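Local coordinates for protein oxidoreductase (Listeria innocua, PDB 3E18) that binds the dinucleotide NAD and probably acts as a dehydrogenase of the GFO/IDH/MocA family, although its substrate is not known, at residues A68-T73 / H91-K96; V121-R126 / W177-L182. One frame throughout, in Å; residues are numbered along the deposited sequence.

Contact 1: A68-T73 / H91-K96; sequences AVLIAT and HVVCEK. With NAD (nicotinamide-adenine-dinucleotide), chain E.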
# COMPACT_ATOMS: atom_id res chain seq x y z
N ALA A 68 -4.56 -21.19 38.15
CA ALA A 68 -4.06 -20.46 36.98
C ALA A 68 -3.95 -18.97 37.27
O ALA A 68 -4.64 -18.45 38.15
CB ALA A 68 -4.95 -20.72 35.77
N VAL A 69 -3.04 -18.30 36.56
CA VAL A 69 -2.97 -16.85 36.63
C VAL A 69 -3.17 -16.21 35.26
O VAL A 69 -2.79 -16.77 34.22
CB VAL A 69 -1.67 -16.30 37.30
CG1 VAL A 69 -1.48 -16.90 38.70
CG2 VAL A 69 -0.45 -16.55 36.43
N LEU A 70 -3.80 -15.05 35.27
CA LEU A 70 -3.91 -14.21 34.09
C LEU A 70 -2.93 -13.06 34.26
O LEU A 70 -3.03 -12.30 35.23
CB LEU A 70 -5.35 -13.70 33.93
CG LEU A 70 -5.79 -12.79 32.76
CD1 LEU A 70 -5.58 -11.33 33.10
CD2 LEU A 70 -5.05 -13.10 31.46
N ILE A 71 -1.99 -12.91 33.32
CA ILE A 71 -1.02 -11.80 33.37
C ILE A 71 -1.42 -10.65 32.46
O ILE A 71 -1.37 -10.75 31.24
CB ILE A 71 0.42 -12.28 33.09
CG1 ILE A 71 0.84 -13.25 34.19
CG2 ILE A 71 1.44 -11.11 33.07
CD1 ILE A 71 1.87 -14.21 33.76
N ALA A 72 -1.84 -9.54 33.07
CA ALA A 72 -2.23 -8.37 32.31
C ALA A 72 -1.47 -7.13 32.80
O ALA A 72 -2.05 -6.06 33.06
CB ALA A 72 -3.73 -8.16 32.39
N THR A 73 -0.16 -7.28 32.92
CA THR A 73 0.75 -6.20 33.32
C THR A 73 1.41 -5.62 32.06
O THR A 73 1.26 -6.21 30.98
CB THR A 73 1.82 -6.74 34.28
OG1 THR A 73 2.61 -7.72 33.60
CG2 THR A 73 1.19 -7.35 35.51
N HIS A 91 -0.98 -22.81 35.83
CA HIS A 91 -1.17 -22.55 34.40
C HIS A 91 -1.21 -21.03 34.19
O HIS A 91 -1.49 -20.26 35.12
CB HIS A 91 -2.47 -23.18 33.89
CG HIS A 91 -2.59 -24.66 34.15
ND1 HIS A 91 -1.89 -25.60 33.42
CD2 HIS A 91 -3.34 -25.35 35.03
CE1 HIS A 91 -2.21 -26.81 33.85
NE2 HIS A 91 -3.08 -26.69 34.83
N VAL A 92 -0.93 -20.59 32.96
CA VAL A 92 -0.78 -19.16 32.70
C VAL A 92 -1.52 -18.73 31.44
O VAL A 92 -1.37 -19.35 30.39
CB VAL A 92 0.72 -18.75 32.55
CG1 VAL A 92 0.86 -17.32 32.07
CG2 VAL A 92 1.48 -18.95 33.85
N VAL A 93 -2.33 -17.68 31.58
CA VAL A 93 -2.79 -16.92 30.43
C VAL A 93 -2.05 -15.59 30.45
O VAL A 93 -2.03 -14.88 31.46
CB VAL A 93 -4.34 -16.69 30.40
CG1 VAL A 93 -4.73 -15.89 29.14
CG2 VAL A 93 -5.10 -18.01 30.40
N CYS A 94 -1.41 -15.26 29.33
CA CYS A 94 -0.65 -14.03 29.23
C CYS A 94 -1.19 -13.14 28.11
O CYS A 94 -1.38 -13.58 26.99
CB CYS A 94 0.82 -14.34 29.00
SG CYS A 94 1.90 -12.91 29.09
N GLU A 95 -1.42 -11.88 28.44
CA GLU A 95 -1.77 -10.89 27.44
C GLU A 95 -0.71 -10.68 26.35
O GLU A 95 0.48 -10.89 26.57
CB GLU A 95 -2.08 -9.55 28.11
CG GLU A 95 -3.55 -9.37 28.41
CD GLU A 95 -4.45 -9.42 27.16
OE1 GLU A 95 -3.95 -9.44 26.01
OE2 GLU A 95 -5.67 -9.47 27.33
N LYS A 96 -1.20 -10.30 25.16
CA LYS A 96 -0.37 -9.92 24.01
C LYS A 96 0.38 -8.61 24.28
O LYS A 96 -0.11 -7.77 25.06
CB LYS A 96 -1.25 -9.78 22.76
CG LYS A 96 -2.35 -8.69 22.84
CD LYS A 96 -2.08 -7.49 21.91
CE LYS A 96 -1.40 -6.29 22.55
NZ LYS A 96 -2.33 -5.23 23.03
PA NAD E . -2.61 -0.76 32.35
O1A NAD E . -3.97 -0.18 32.20
O2A NAD E . -1.55 0.24 32.53
O5B NAD E . -2.60 -1.83 33.55
C5B NAD E . -1.47 -2.59 33.90
C4B NAD E . -1.59 -2.92 35.39
O4B NAD E . -0.56 -3.79 35.80
C3B NAD E . -1.47 -1.65 36.24
O3B NAD E . -2.59 -1.57 37.10
C2B NAD E . -0.19 -1.85 37.02
O2B NAD E . -0.24 -1.28 38.30
C1B NAD E . -0.07 -3.36 37.06
N9A NAD E . 1.31 -3.84 37.24
C8A NAD E . 2.46 -3.29 36.72
N7A NAD E . 3.51 -4.05 37.12
C5A NAD E . 3.04 -5.06 37.88
C6A NAD E . 3.68 -6.11 38.55
N6A NAD E . 4.97 -6.33 38.34
N1A NAD E . 2.91 -7.01 39.27
C2A NAD E . 1.54 -6.88 39.35
N3A NAD E . 0.92 -5.84 38.68
C4A NAD E . 1.66 -4.94 37.97
O3 NAD E . -2.29 -1.67 31.04
PN NAD E . -3.38 -2.35 30.11
O1N NAD E . -3.77 -1.42 29.02
O2N NAD E . -4.43 -3.02 30.93
O5D NAD E . -2.49 -3.52 29.39
C5D NAD E . -1.85 -4.55 30.11
C4D NAD E . -1.51 -5.71 29.15
O4D NAD E . -2.66 -6.08 28.42
C3D NAD E . -0.46 -5.35 28.11
O3D NAD E . 0.32 -6.50 27.81
C2D NAD E . -1.25 -5.00 26.87
O2D NAD E . -0.51 -5.32 25.71
C1D NAD E . -2.47 -5.90 27.01
N1N NAD E . -3.71 -5.43 26.34
C2N NAD E . -4.29 -6.29 25.46
C3N NAD E . -5.46 -5.96 24.78
C7N NAD E . -6.17 -7.03 24.01
O7N NAD E . -7.22 -6.68 23.15
N7N NAD E . -5.80 -8.31 24.15
C4N NAD E . -6.07 -4.73 25.03
C5N NAD E . -5.49 -3.85 25.95
C6N NAD E . -4.31 -4.22 26.61
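Leu70 and Val93 meet because both place a branch opposite the backbone N: CG of Leu70 (chi1 -179°) and CG1 of Val93 (chi1 180°) converge on the same face of the sheet, and the two side chains run across each other at an angle, Leu70 CD2 lying 3.6 Å from Val93 CG1. On the reverse face, Val92 CG1 meets Ile71 CD1 at 3.7 Å, while Val92 CG2 lies alongside Val69 CG2. Phe307 and Phe311 of helix 307-315 touch Val93 on the first face; Ala85 of helix 78-87 covers Val69 and Val92 on the second.

Four backbone hydrogen bonds make 68-71 and 91-95 parallel partners. Val69 N donates to His91 O, and Val93 N answers to Val69 O. Ile71 N then reaches Val93 O at 2.7 Å, nearly straight at the hydrogen (170°), and Glu95 N closes the series on Ile71 O at 3.0 Å.

Beyond the last bond the chemistry turns polar. Glu95 CB sits 3.4 Å from Ile71 O, and its bent chain carries OE1 to NAD N7N, 2.9 Å away. OE1 also accepts Lys96 N on its anti side, while OE2 is held by His20 and His122, so the carboxylate is fixed at both oxygens. Lys96 O takes a hydrogen bond from the ribose hydroxyl O2D of NAD at 2.6 Å. With helix 78-87 as the crossover, the pair forms one beta-alpha-beta unit of a Rossmann fold, the C-terminal ends of its strands holding the NAD, as is usual in that fold.

Contact 2: V121-R126 / W177-L182; sequences VHQNRR and WGVHLL. With NAD (nicotinamide-adenine-dinucleotide), chain E; GOL (glycerol), chain G.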
# COMPACT_ATOMS: atom_id res chain seq x y z
N VAL A 121 -1.34 -17.67 25.09
CA VAL A 121 -1.41 -16.24 24.75
C VAL A 121 -2.84 -15.82 24.47
O VAL A 121 -3.56 -16.50 23.76
CB VAL A 121 -0.57 -15.96 23.52
N HIS A 122 -3.24 -14.67 25.00
CA HIS A 122 -4.57 -14.16 24.77
C HIS A 122 -4.67 -13.45 23.43
O HIS A 122 -4.71 -12.22 23.37
CB HIS A 122 -4.98 -13.21 25.89
CG HIS A 122 -6.44 -12.87 25.88
ND1 HIS A 122 -6.91 -11.59 26.07
CD2 HIS A 122 -7.53 -13.65 25.68
CE1 HIS A 122 -8.23 -11.60 26.01
NE2 HIS A 122 -8.63 -12.83 25.78
N GLN A 123 -4.72 -14.22 22.35
CA GLN A 123 -4.93 -13.64 21.02
C GLN A 123 -6.42 -13.54 20.74
O GLN A 123 -6.95 -14.23 19.89
CB GLN A 123 -4.13 -14.43 19.95
CG GLN A 123 -2.60 -14.46 20.20
CD GLN A 123 -1.88 -13.11 20.07
OE1 GLN A 123 -2.44 -12.11 19.60
NE2 GLN A 123 -0.63 -13.09 20.48
N ASN A 124 -7.11 -12.64 21.46
CA ASN A 124 -8.56 -12.55 21.41
C ASN A 124 -9.09 -12.07 20.05
O ASN A 124 -10.24 -12.32 19.71
CB ASN A 124 -9.08 -11.62 22.52
CG ASN A 124 -8.45 -10.24 22.47
OD1 ASN A 124 -7.25 -10.11 22.27
ND2 ASN A 124 -9.26 -9.20 22.67
N ARG A 125 -8.26 -11.39 19.27
CA ARG A 125 -8.75 -10.82 18.00
C ARG A 125 -8.85 -11.83 16.85
O ARG A 125 -9.32 -11.50 15.76
CB ARG A 125 -8.02 -9.53 17.63
CG ARG A 125 -8.36 -8.41 18.64
CD ARG A 125 -8.12 -7.03 18.09
NE ARG A 125 -8.58 -5.99 19.00
CZ ARG A 125 -9.76 -5.37 18.93
NH1 ARG A 125 -10.65 -5.66 17.98
NH2 ARG A 125 -10.05 -4.43 19.82
N ARG A 126 -8.44 -13.07 17.11
CA ARG A 126 -8.72 -14.17 16.20
C ARG A 126 -10.23 -14.45 16.12
O ARG A 126 -10.70 -15.01 15.15
CB ARG A 126 -8.01 -15.44 16.63
CG ARG A 126 -6.53 -15.40 16.48
CD ARG A 126 -5.97 -16.77 16.75
NE ARG A 126 -4.52 -16.73 16.85
CZ ARG A 126 -3.76 -17.81 16.80
NH1 ARG A 126 -4.32 -19.00 16.70
NH2 ARG A 126 -2.44 -17.72 16.91
N TRP A 177 -0.98 -2.96 18.36
CA TRP A 177 -1.95 -3.42 17.38
C TRP A 177 -1.32 -4.39 16.39
O TRP A 177 -1.98 -5.31 15.90
CB TRP A 177 -2.55 -2.24 16.65
CG TRP A 177 -3.88 -1.83 17.17
CD1 TRP A 177 -4.16 -0.72 17.91
CD2 TRP A 177 -5.11 -2.53 16.98
NE1 TRP A 177 -5.51 -0.69 18.21
CE2 TRP A 177 -6.11 -1.78 17.64
CE3 TRP A 177 -5.48 -3.71 16.31
CZ2 TRP A 177 -7.45 -2.18 17.66
CZ3 TRP A 177 -6.82 -4.09 16.33
CH2 TRP A 177 -7.78 -3.33 17.00
N GLY A 178 -0.06 -4.18 16.08
CA GLY A 178 0.63 -5.01 15.09
C GLY A 178 0.56 -6.48 15.41
O GLY A 178 0.29 -7.29 14.53
N VAL A 179 0.78 -6.83 16.67
CA VAL A 179 0.72 -8.23 17.09
C VAL A 179 -0.66 -8.85 16.79
O VAL A 179 -0.71 -9.96 16.31
CB VAL A 179 1.17 -8.43 18.58
CG1 VAL A 179 0.35 -7.59 19.49
CG2 VAL A 179 1.10 -9.88 19.01
N HIS A 180 -1.76 -8.13 17.03
CA HIS A 180 -3.09 -8.63 16.66
C HIS A 180 -3.22 -8.89 15.16
O HIS A 180 -3.72 -9.94 14.74
CB HIS A 180 -4.17 -7.61 16.98
CG HIS A 180 -4.51 -7.53 18.43
ND1 HIS A 180 -4.75 -8.65 19.20
CD2 HIS A 180 -4.72 -6.46 19.23
CE1 HIS A 180 -5.07 -8.27 20.42
NE2 HIS A 180 -5.07 -6.94 20.46
N LEU A 181 -2.77 -7.93 14.35
CA LEU A 181 -2.99 -8.01 12.90
C LEU A 181 -2.08 -9.05 12.28
O LEU A 181 -2.48 -9.76 11.35
CB LEU A 181 -2.76 -6.67 12.24
CG LEU A 181 -3.62 -5.52 12.77
CD1 LEU A 181 -3.35 -4.31 11.92
CD2 LEU A 181 -5.08 -5.90 12.67
N LEU A 182 -0.87 -9.17 12.81
CA LEU A 182 0.10 -10.13 12.26
C LEU A 182 -0.26 -11.55 12.66
O LEU A 182 0.01 -12.53 11.92
CB LEU A 182 1.50 -9.79 12.76
CG LEU A 182 2.11 -8.47 12.29
CD1 LEU A 182 3.32 -8.15 13.12
CD2 LEU A 182 2.43 -8.43 10.79
PA NAD E . -2.61 -0.76 32.35
O1A NAD E . -3.97 -0.18 32.20
O2A NAD E . -1.55 0.24 32.53
O5B NAD E . -2.60 -1.83 33.55
C5B NAD E . -1.47 -2.59 33.90
C4B NAD E . -1.59 -2.92 35.39
O4B NAD E . -0.56 -3.79 35.80
C3B NAD E . -1.47 -1.65 36.24
O3B NAD E . -2.59 -1.57 37.10
C2B NAD E . -0.19 -1.85 37.02
O2B NAD E . -0.24 -1.28 38.30
C1B NAD E . -0.07 -3.36 37.06
N9A NAD E . 1.31 -3.84 37.24
C8A NAD E . 2.46 -3.29 36.72
N7A NAD E . 3.51 -4.05 37.12
C5A NAD E . 3.04 -5.06 37.88
C6A NAD E . 3.68 -6.11 38.55
N6A NAD E . 4.97 -6.33 38.34
N1A NAD E . 2.91 -7.01 39.27
C2A NAD E . 1.54 -6.88 39.35
N3A NAD E . 0.92 -5.84 38.68
C4A NAD E . 1.66 -4.94 37.97
O3 NAD E . -2.29 -1.67 31.04
PN NAD E . -3.38 -2.35 30.11
O1N NAD E . -3.77 -1.42 29.02
O2N NAD E . -4.43 -3.02 30.93
O5D NAD E . -2.49 -3.52 29.39
C5D NAD E . -1.85 -4.55 30.11
C4D NAD E . -1.51 -5.71 29.15
O4D NAD E . -2.66 -6.08 28.42
C3D NAD E . -0.46 -5.35 28.11
O3D NAD E . 0.32 -6.50 27.81
C2D NAD E . -1.25 -5.00 26.87
O2D NAD E . -0.51 -5.32 25.71
C1D NAD E . -2.47 -5.90 27.01
N1N NAD E . -3.71 -5.43 26.34
C2N NAD E . -4.29 -6.29 25.46
C3N NAD E . -5.46 -5.96 24.78
C7N NAD E . -6.17 -7.03 24.01
O7N NAD E . -7.22 -6.68 23.15
N7N NAD E . -5.80 -8.31 24.15
C4N NAD E . -6.07 -4.73 25.03
C5N NAD E . -5.49 -3.85 25.95
C6N NAD E . -4.31 -4.22 26.61
C1 GOL G . -6.97 -3.18 21.33
O1 GOL G . -7.11 -4.59 21.33
C2 GOL G . -5.53 -2.75 21.63
O2 GOL G . -4.69 -3.86 21.88
C3 GOL G . -5.57 -1.79 22.82
O3 GOL G . -4.27 -1.41 23.25
O HOH W 1 -5.28 -11.15 18.90
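Packing between Arg125 and two rings of helix 173-188 carries most of this contact. Arg125 CD stands 3.6 Å from the centroid of the His180 ring, 12° off its normal, a CH-pi contact over the face. The chain of Arg125, extended from CG to NE, then brings the guanidinium to Trp177, whose CH2 lies 3.4 Å above the centre of that group; the two planes are inclined by 37°, so this is a tilted approach. Gln123 NE2 touches Val179 CG2, the two side chains crossing at about a right angle.

The segments pair the end of the edge strand 119-122 of the Rossmann sheet, and the 3-10 turn that follows it, with helix 173-188 of the GFO/IDH/MocA C-terminal domain, and the nicotinamide end of NAD is bound here.

No direct hydrogen bond joins the segments; a water does so instead, accepting from Arg125 N, donating to Gln123 OE1 and lying 2.6 Å from His180 ND1 in the ring plane.

The remaining polar bonds go to the ligands and to Asp128. Asn124 grips the carboxamide twice: OD1 accepts from NAD N7N at 3.0 Å, and ND2 donates to NAD O7N at 3.3 Å. Arg125 NE donates to O1 of a glycerol, probably from the crystallisation liquor, at 3.1 Å, and His180 NE2 reaches O1 weakly; Arg125 NH1 forms a salt bridge with Asp128.

How the contacts relate
Contact 1 is buried within the Rossmann sheet, whereas contact 2, partly buried and close to the centre of the chain, reaches from that sheet to helix 173-188. They share sheet and cofactor: strands 91-95 and 119-122 are neighbours, with a probable hydrogen bond from His122 N to Cys94 O at 2.9 Å. Side chains join them as well, Lys96 CD packing on His180 NE2 and Val179 CG1. Regular backbone bonding and aliphatic packing dominate 68-73 with 91-96; in 121-126 with 177-182, rings, a guanidinium and a water take over. Both meet the nicotinamide half of NAD, and contact 1 also reaches the adenine through Thr73.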